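Local coordinates for protein NADPH-flavin oxidoreductase (Vibrio harveyi, PDB 1BKJ) that catalyses the NADPH-dependent reduction of FMN to FMNH2 as a homodimeric flavoprotein, supplying the reduced flavin to luciferase for bioluminescence, at residues A[114-119]-A[153-158]; A[171-176]-A[186-191]; A[138-143]-A[229-234]. All blocks are in the same frame, centred on the assembly; numbering follows the deposited sequence.

Contact 1: residues A[114-119]-A[153-158]; sequences NCLLAA and FGMCLG
The helix-on-sheet core of the nitroreductase fold is joined here by Leu116 and Ala119 of the long helix 98-121, which rest on Met155 and Leu157 of strand 149-158. Helix and strand run nearly parallel, their segment axes 15° apart and 10.0 Å from each other at closest approach. That spacing is bridged wholly by apolar side chains, and no hydrogen bond passes between the two segments. Met155 and Leu157, alternate residues of the strand, both have their CB on the helix side. Met155 reaches out with CG and SD extended and then bends at its last torsion (chi3 -80°), which sets the terminal methyl against the root of Leu116, CE lying 3.8 Å from Leu116 CB. Farther along the strand, Leu157 uses a single branch: its CD2 is 3.8 Å from Ala119 CB and also 4.0 Å from Leu116 CD1. Leu116 thus meets Met155 with its CB, while its first torsion, with CG anti to the backbone N (chi1 -176°), carries CD1 out to the leucine methyl. Ala119 and Leu157 are the nearest CA pair, 7.5 Å apart. All four residues are buried. Tyr128 of the adjacent strand 125-129, an FMN-binding residue, packs against both Leu116 and Met155, which brings this layer close to the flavin site. Ile30 of helix 24-35 closes over Ala119 and Leu157 from a further helix, and the strand itself is hydrogen-bonded between 75-82 and 125-129, inside the antiparallel sheet.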
loop_
_atom_site.group_PDB
_atom_site.type_symbol
_atom_site.label_atom_id
_atom_site.label_comp_id
_atom_site.label_asym_id
_atom_site.label_seq_id
_atom_site.Cartn_x
_atom_site.Cartn_y
_atom_site.Cartn_z
ATOM N N ASN A 114 -4.182 3.894 6.618
ATOM C CA ASN A 114 -4.921 5.028 7.177
ATOM C C ASN A 114 -5.947 4.506 8.196
ATOM O O ASN A 114 -6.049 5.043 9.302
ATOM C CB ASN A 114 -5.627 5.815 6.076
ATOM C CG ASN A 114 -4.869 7.063 5.660
ATOM O OD1 ASN A 114 -3.710 7.263 6.005
ATOM N ND2 ASN A 114 -5.539 7.917 4.921
ATOM N N CYS A 115 -6.612 3.397 7.849
ATOM C CA CYS A 115 -7.611 2.737 8.705
ATOM C C CYS A 115 -6.972 2.268 10.005
ATOM O O CYS A 115 -7.464 2.597 11.088
ATOM C CB CYS A 115 -8.239 1.536 7.996
ATOM S SG CYS A 115 -9.365 1.952 6.661
ATOM N N LEU A 116 -5.825 1.581 9.882
ATOM C CA LEU A 116 -5.086 1.064 11.037
ATOM C C LEU A 116 -4.570 2.181 11.937
ATOM O O LEU A 116 -4.729 2.087 13.156
ATOM C CB LEU A 116 -3.937 0.125 10.622
ATOM C CG LEU A 116 -3.156 -0.556 11.762
ATOM C CD1 LEU A 116 -4.060 -1.424 12.637
ATOM C CD2 LEU A 116 -2.007 -1.381 11.212
ATOM N N LEU A 117 -3.990 3.232 11.344
ATOM C CA LEU A 117 -3.488 4.376 12.113
ATOM C C LEU A 117 -4.602 5.106 12.872
ATOM O O LEU A 117 -4.430 5.456 14.043
ATOM C CB LEU A 117 -2.713 5.352 11.231
ATOM C CG LEU A 117 -1.302 4.930 10.833
ATOM C CD1 LEU A 117 -0.720 5.990 9.932
ATOM C CD2 LEU A 117 -0.410 4.728 12.052
ATOM N N ALA A 118 -5.758 5.266 12.231
ATOM C CA ALA A 118 -6.918 5.894 12.867
ATOM C C ALA A 118 -7.312 5.043 14.085
ATOM O O ALA A 118 -7.441 5.566 15.187
ATOM C CB ALA A 118 -8.080 5.976 11.900
ATOM N N ALA A 119 -7.363 3.722 13.899
ATOM C CA ALA A 119 -7.706 2.793 14.981
ATOM C C ALA A 119 -6.710 2.853 16.145
ATOM O O ALA A 119 -7.116 3.023 17.284
ATOM C CB ALA A 119 -7.830 1.363 14.449
ATOM N N PHE A 153 -5.983 -8.806 1.329
ATOM C CA PHE A 153 -5.682 -9.083 2.730
ATOM C C PHE A 153 -6.845 -8.677 3.614
ATOM O O PHE A 153 -7.732 -7.949 3.186
ATOM C CB PHE A 153 -4.378 -8.373 3.194
ATOM C CG PHE A 153 -4.359 -6.880 2.955
ATOM C CD1 PHE A 153 -4.919 -5.989 3.895
ATOM C CD2 PHE A 153 -3.816 -6.351 1.769
ATOM C CE1 PHE A 153 -4.951 -4.605 3.660
ATOM C CE2 PHE A 153 -3.844 -4.957 1.512
ATOM C CZ PHE A 153 -4.413 -4.081 2.462
ATOM N N GLY A 154 -6.800 -9.141 4.857
ATOM C CA GLY A 154 -7.796 -8.787 5.842
ATOM C C GLY A 154 -7.149 -7.913 6.906
ATOM O O GLY A 154 -5.944 -7.623 6.837
ATOM N N MET A 155 -7.942 -7.475 7.881
ATOM C CA MET A 155 -7.447 -6.658 8.983
ATOM C C MET A 155 -8.303 -6.880 10.220
ATOM O O MET A 155 -9.529 -6.750 10.165
ATOM C CB MET A 155 -7.439 -5.164 8.619
ATOM C CG MET A 155 -6.840 -4.276 9.714
ATOM S SD MET A 155 -6.809 -2.551 9.294
ATOM C CE MET A 155 -5.377 -2.517 8.256
ATOM N N CYS A 156 -7.646 -7.252 11.316
ATOM C CA CYS A 156 -8.308 -7.451 12.604
ATOM C C CYS A 156 -8.197 -6.148 13.390
ATOM O O CYS A 156 -7.146 -5.516 13.385
ATOM C CB CYS A 156 -7.619 -8.542 13.428
ATOM S SG CYS A 156 -7.662 -10.179 12.739
ATOM N N LEU A 157 -9.296 -5.720 14.010
ATOM C CA LEU A 157 -9.320 -4.511 14.836
ATOM C C LEU A 157 -10.063 -4.824 16.140
ATOM O O LEU A 157 -10.994 -5.635 16.151
ATOM C CB LEU A 157 -10.013 -3.328 14.118
ATOM C CG LEU A 157 -9.424 -2.701 12.838
ATOM C CD1 LEU A 157 -10.349 -1.628 12.291
ATOM C CD2 LEU A 157 -8.015 -2.153 13.100
ATOM N N GLY A 158 -9.623 -4.209 17.234
ATOM C CA GLY A 158 -10.276 -4.410 18.520
ATOM C C GLY A 158 -9.467 -3.862 19.675
ATOM O O GLY A 158 -8.399 -3.282 19.482
#

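Contact 2: residues A[171-176]-A[186-191]; sequences PAHVVV and LDDIQS
Val174 and Asp188 mark the nearest approach of the two backbones, their CA atoms 7.6 Å apart, where the short helix 172-175 faces the early part of helix 186-199. Asp188 carries the contact on its side and is met by two consecutive residues, one polar and one apolar. His173 donates from NE2 to Asp188 OD1 over 3.2 Å in an almost straight bond, the angle at the hydrogen being 174°. The acceptor lies at the edge of the imidazole, practically in the ring plane, but the ring is turned 61° from the carboxylate, and NE2 comes to OD1 from above the carboxylate plane. The link is thus well directed at the histidine and less so at the aspartate. The first torsion of His173 (chi1 68°) holds CG between the backbone N and the carbonyl carbon, and the NE2 edge of the ring then faces helix 186-199. Beside this polar bridge Val174 supplies the apolar half: its CG2 is 3.9 Å from Asp188 CB, the two side chains passing each other in opposite directions. His173 is exposed and Val174 buried, so the contact passes from solvent-facing to covered. Ser191 OG, farther along helix 186-199, bonds back to Asp187 O at 2.9 Å. The pair is a His-carboxylate hydrogen bond joining two helices beside the dimer interface. Leu170, just before the short helix, packs against both Val175 and Ile189. The second subunit packs on this region, its Arg85 lying on Val174 and its Ile89 on Ile189, while Val176 enters strand 176-178 and pairs in parallel with a strand of that subunit.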
loop_
_atom_site.group_PDB
_atom_site.type_symbol
_atom_site.label_atom_id
_atom_site.label_comp_id
_atom_site.label_asym_id
_atom_site.label_seq_id
_atom_site.Cartn_x
_atom_site.Cartn_y
_atom_site.Cartn_z
ATOM N N PRO A 171 18.194 -0.972 9.673
ATOM C CA PRO A 171 18.494 0.459 9.818
ATOM C C PRO A 171 18.291 1.262 8.530
ATOM O O PRO A 171 18.301 0.695 7.428
ATOM C CB PRO A 171 19.934 0.463 10.315
ATOM C CG PRO A 171 20.480 -0.848 9.865
ATOM C CD PRO A 171 19.360 -1.796 10.039
ATOM N N ALA A 172 18.024 2.562 8.695
ATOM C CA ALA A 172 17.783 3.488 7.595
ATOM C C ALA A 172 18.886 3.520 6.549
ATOM O O ALA A 172 18.589 3.675 5.377
ATOM C CB ALA A 172 17.526 4.883 8.129
ATOM N N HIS A 173 20.143 3.313 6.951
ATOM C CA HIS A 173 21.246 3.321 5.984
ATOM C C HIS A 173 21.276 2.098 5.030
ATOM O O HIS A 173 22.026 2.097 4.048
ATOM C CB HIS A 173 22.604 3.573 6.677
ATOM C CG HIS A 173 23.071 2.458 7.560
ATOM N ND1 HIS A 173 22.935 2.492 8.931
ATOM C CD2 HIS A 173 23.698 1.290 7.272
ATOM C CE1 HIS A 173 23.457 1.393 9.449
ATOM N NE2 HIS A 173 23.924 0.649 8.464
ATOM N N VAL A 174 20.491 1.061 5.358
ATOM C CA VAL A 174 20.353 -0.155 4.536
ATOM C C VAL A 174 19.184 0.039 3.547
ATOM O O VAL A 174 19.352 -0.157 2.335
ATOM C CB VAL A 174 20.099 -1.430 5.422
ATOM C CG1 VAL A 174 19.754 -2.667 4.588
ATOM C CG2 VAL A 174 21.316 -1.735 6.252
ATOM N N VAL A 175 18.027 0.457 4.071
ATOM C CA VAL A 175 16.791 0.661 3.293
ATOM C C VAL A 175 16.812 1.901 2.384
ATOM O O VAL A 175 16.281 1.841 1.268
ATOM C CB VAL A 175 15.534 0.649 4.243
ATOM C CG1 VAL A 175 14.217 0.874 3.471
ATOM C CG2 VAL A 175 15.461 -0.689 4.985
ATOM N N VAL A 176 17.430 2.994 2.852
ATOM C CA VAL A 176 17.529 4.247 2.088
ATOM C C VAL A 176 18.856 4.366 1.321
ATOM O O VAL A 176 19.948 4.228 1.881
ATOM C CB VAL A 176 17.291 5.510 2.985
ATOM C CG1 VAL A 176 17.273 6.805 2.158
ATOM C CG2 VAL A 176 15.989 5.373 3.736
ATOM N N LEU A 186 27.028 -7.168 4.047
ATOM C CA LEU A 186 26.582 -8.289 4.873
ATOM C C LEU A 186 26.820 -8.154 6.376
ATOM O O LEU A 186 26.156 -8.827 7.167
ATOM C CB LEU A 186 27.126 -9.612 4.326
ATOM C CG LEU A 186 26.483 -10.090 3.017
ATOM C CD1 LEU A 186 27.254 -11.265 2.441
ATOM C CD2 LEU A 186 25.036 -10.481 3.242
ATOM N N ASP A 187 27.698 -7.223 6.760
ATOM C CA ASP A 187 28.009 -6.940 8.172
ATOM C C ASP A 187 26.809 -6.251 8.852
ATOM O O ASP A 187 26.651 -6.332 10.075
ATOM C CB ASP A 187 29.247 -6.037 8.307
ATOM C CG ASP A 187 30.568 -6.734 7.924
ATOM O OD1 ASP A 187 30.588 -7.966 7.662
ATOM O OD2 ASP A 187 31.602 -6.021 7.902
ATOM N N ASP A 188 25.976 -5.582 8.045
ATOM C CA ASP A 188 24.770 -4.895 8.519
ATOM C C ASP A 188 23.656 -5.894 8.795
ATOM O O ASP A 188 22.852 -5.697 9.707
ATOM C CB ASP A 188 24.296 -3.872 7.492
ATOM C CG ASP A 188 25.134 -2.613 7.497
ATOM O OD1 ASP A 188 25.470 -2.118 8.602
ATOM O OD2 ASP A 188 25.442 -2.109 6.392
ATOM N N ILE A 189 23.640 -6.969 8.010
ATOM C CA ILE A 189 22.668 -8.046 8.145
ATOM C C ILE A 189 23.006 -8.866 9.400
ATOM O O ILE A 189 22.099 -9.266 10.130
ATOM C CB ILE A 189 22.635 -8.933 6.860
ATOM C CG1 ILE A 189 22.178 -8.103 5.648
ATOM C CG2 ILE A 189 21.738 -10.149 7.035
ATOM C CD1 ILE A 189 20.800 -7.415 5.772
ATOM N N GLN A 190 24.309 -9.036 9.675
ATOM C CA GLN A 190 24.807 -9.780 10.846
ATOM C C GLN A 190 24.506 -9.037 12.154
ATOM O O GLN A 190 24.167 -9.666 13.160
ATOM C CB GLN A 190 26.315 -10.063 10.715
ATOM N N SER A 191 24.563 -7.704 12.103
ATOM C CA SER A 191 24.268 -6.834 13.243
ATOM C C SER A 191 22.776 -6.829 13.535
ATOM O O SER A 191 22.374 -6.808 14.696
ATOM C CB SER A 191 24.721 -5.412 12.969
ATOM O OG SER A 191 26.116 -5.384 12.731
#

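Contact 3: residues A[138-143]-A[229-234]; sequences QVDELL and LPYLNS
Asp140 and Tyr231 meet through a short hydrogen bond, the phenol OH donating to Asp140 OD2 across 2.6 Å. Between 138-143 and 229-234 this is the only residue pair in contact; the nearest CA atoms, those of the same two residues, are 9.6 Å apart. The hydroxyl reaches OD2 on its anti side, 21° out of the carboxylate plane. The carboxylate lies at the edge of the tyrosine ring, and the two planes are close to perpendicular, 77° apart. Alongside the bond, Asp140 CB sits 3.8 Å from Tyr231 CE1, so the aspartate stem brushes the ring edge while its oxygen engages the OH. Both side chains leave their helices with CG anti to the backbone N (chi1 -175° for Asp140), and each sets out toward the other helix, which lets one pair span the separation. Neither residue is solvent-exposed, and both polar groups have further partners. Tyr231 OH is also hydrogen-bonded to the backbone N of Val151 in strand 149-158, and Asp140 OD2 forms a salt bridge with Lys235, the residue after Ser234. The lysine would be expected to favour the charged form of the carboxylate. Ser234 OG turns back onto Tyr231 O, three residues earlier, at 2.7 Å. Around this pair, Val139 packs on Val151, and Tyr231 and Leu232 lie on Ala150. Such a buried tyrosine-carboxylate link, tied to a strand amide, fastens the C-terminal helix to the helix and central-sheet strand of the nitroreductase-family core.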
loop_
_atom_site.group_PDB
_atom_site.type_symbol
_atom_site.label_atom_id
_atom_site.label_comp_id
_atom_site.label_asym_id
_atom_site.label_seq_id
_atom_site.Cartn_x
_atom_site.Cartn_y
_atom_site.Cartn_z
ATOM N N GLN A 138 -11.260 -19.811 -2.360
ATOM C CA GLN A 138 -12.295 -20.140 -1.381
ATOM C C GLN A 138 -12.831 -18.902 -0.644
ATOM O O GLN A 138 -14.034 -18.790 -0.422
ATOM C CB GLN A 138 -11.779 -21.176 -0.388
ATOM C CG GLN A 138 -11.305 -22.494 -1.023
ATOM C CD GLN A 138 -9.782 -22.591 -1.078
ATOM O OE1 GLN A 138 -9.118 -21.928 -1.897
ATOM N NE2 GLN A 138 -9.211 -23.397 -0.175
ATOM N N VAL A 139 -11.941 -17.960 -0.311
ATOM C CA VAL A 139 -12.308 -16.701 0.368
ATOM C C VAL A 139 -13.136 -15.840 -0.601
ATOM O O VAL A 139 -14.152 -15.265 -0.211
ATOM C CB VAL A 139 -11.031 -15.920 0.830
ATOM C CG1 VAL A 139 -11.370 -14.510 1.339
ATOM C CG2 VAL A 139 -10.329 -16.690 1.912
ATOM N N ASP A 140 -12.704 -15.814 -1.864
ATOM C CA ASP A 140 -13.349 -15.065 -2.954
ATOM C C ASP A 140 -14.800 -15.518 -3.174
ATOM O O ASP A 140 -15.685 -14.686 -3.349
ATOM C CB ASP A 140 -12.520 -15.248 -4.228
ATOM C CG ASP A 140 -13.015 -14.419 -5.390
ATOM O OD1 ASP A 140 -14.047 -14.778 -5.983
ATOM O OD2 ASP A 140 -12.338 -13.433 -5.747
ATOM N N GLU A 141 -15.028 -16.830 -3.137
ATOM C CA GLU A 141 -16.358 -17.403 -3.313
ATOM C C GLU A 141 -17.234 -17.126 -2.094
ATOM O O GLU A 141 -18.418 -16.804 -2.240
ATOM C CB GLU A 141 -16.267 -18.912 -3.580
ATOM N N LEU A 142 -16.633 -17.185 -0.901
ATOM C CA LEU A 142 -17.343 -16.948 0.373
ATOM C C LEU A 142 -17.908 -15.536 0.466
ATOM O O LEU A 142 -19.051 -15.339 0.903
ATOM C CB LEU A 142 -16.409 -17.227 1.569
ATOM C CG LEU A 142 -16.954 -17.166 3.003
ATOM C CD1 LEU A 142 -18.140 -18.111 3.165
ATOM C CD2 LEU A 142 -15.853 -17.537 3.967
ATOM N N LEU A 143 -17.123 -14.577 -0.030
ATOM C CA LEU A 143 -17.502 -13.167 -0.031
ATOM C C LEU A 143 -18.308 -12.747 -1.265
ATOM O O LEU A 143 -18.784 -11.611 -1.339
ATOM C CB LEU A 143 -16.262 -12.279 0.155
ATOM C CG LEU A 143 -15.465 -12.493 1.455
ATOM C CD1 LEU A 143 -14.276 -11.579 1.491
ATOM C CD2 LEU A 143 -16.330 -12.282 2.691
ATOM N N LEU A 229 -1.171 -16.292 -9.383
ATOM C CA LEU A 229 -1.368 -15.782 -10.755
ATOM C C LEU A 229 -2.601 -16.455 -11.402
ATOM O O LEU A 229 -3.403 -15.744 -11.999
ATOM C CB LEU A 229 -0.100 -15.854 -11.635
ATOM C CG LEU A 229 -0.142 -15.193 -13.027
ATOM C CD1 LEU A 229 -0.355 -13.684 -12.930
ATOM C CD2 LEU A 229 1.142 -15.489 -13.760
ATOM N N PRO A 230 -2.780 -17.811 -11.288
ATOM C CA PRO A 230 -3.984 -18.404 -11.888
ATOM C C PRO A 230 -5.274 -17.857 -11.220
ATOM O O PRO A 230 -6.289 -17.666 -11.891
ATOM C CB PRO A 230 -3.806 -19.896 -11.607
ATOM C CG PRO A 230 -2.375 -20.073 -11.734
ATOM C CD PRO A 230 -1.808 -18.890 -10.992
ATOM N N TYR A 231 -5.201 -17.560 -9.915
ATOM C CA TYR A 231 -6.339 -16.978 -9.185
ATOM C C TYR A 231 -6.681 -15.576 -9.740
ATOM O O TYR A 231 -7.851 -15.284 -9.957
ATOM C CB TYR A 231 -6.083 -16.895 -7.666
ATOM C CG TYR A 231 -7.053 -15.966 -6.932
ATOM C CD1 TYR A 231 -8.433 -16.281 -6.836
ATOM C CD2 TYR A 231 -6.611 -14.724 -6.398
ATOM C CE1 TYR A 231 -9.352 -15.369 -6.236
ATOM C CE2 TYR A 231 -7.524 -13.814 -5.791
ATOM C CZ TYR A 231 -8.890 -14.148 -5.721
ATOM O OH TYR A 231 -9.784 -13.272 -5.153
ATOM N N LEU A 232 -5.681 -14.700 -9.873
ATOM C CA LEU A 232 -5.898 -13.356 -10.407
ATOM C C LEU A 232 -6.464 -13.439 -11.825
ATOM O O LEU A 232 -7.468 -12.793 -12.113
ATOM C CB LEU A 232 -4.601 -12.536 -10.378
ATOM C CG LEU A 232 -4.066 -12.052 -9.013
ATOM C CD1 LEU A 232 -2.723 -11.363 -9.190
ATOM C CD2 LEU A 232 -5.059 -11.110 -8.317
ATOM N N ASN A 233 -5.894 -14.325 -12.653
ATOM C CA ASN A 233 -6.338 -14.543 -14.037
ATOM C C ASN A 233 -7.778 -15.053 -14.127
ATOM O O ASN A 233 -8.491 -14.675 -15.053
ATOM C CB ASN A 233 -5.415 -15.523 -14.777
ATOM C CG ASN A 233 -4.009 -14.977 -15.013
ATOM O OD1 ASN A 233 -3.120 -15.733 -15.396
ATOM N ND2 ASN A 233 -3.798 -13.687 -14.779
ATOM N N SER A 234 -8.203 -15.882 -13.159
ATOM C CA SER A 234 -9.572 -16.434 -13.096
ATOM C C SER A 234 -10.615 -15.341 -12.802
ATOM O O SER A 234 -11.798 -15.506 -13.109
ATOM C CB SER A 234 -9.689 -17.566 -12.051
ATOM O OG SER A 234 -9.772 -17.083 -10.711
#

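Contacts 1 and 3 share strand 149-158: contact 1 packs helix 98-121 onto its later part, while in contact 3 the Tyr231 hydroxyl bonds to its earlier part at Val151. Their centres are 23 Å apart, their nearest atoms about 8 Å, and their segments alternate along the chain. Contact 2 stands apart, its centre 29 Å from that of contact 1 and 37 Å from that of contact 3, and is nested within the loop that contact 3 closes. The Leu116 side chain of contact 1 is about 7 Å from a bound FMN; that of Val174 in contact 2 is about 9 Å from the side chain of FMN-binding Arg169. All three contacts touch the second subunit.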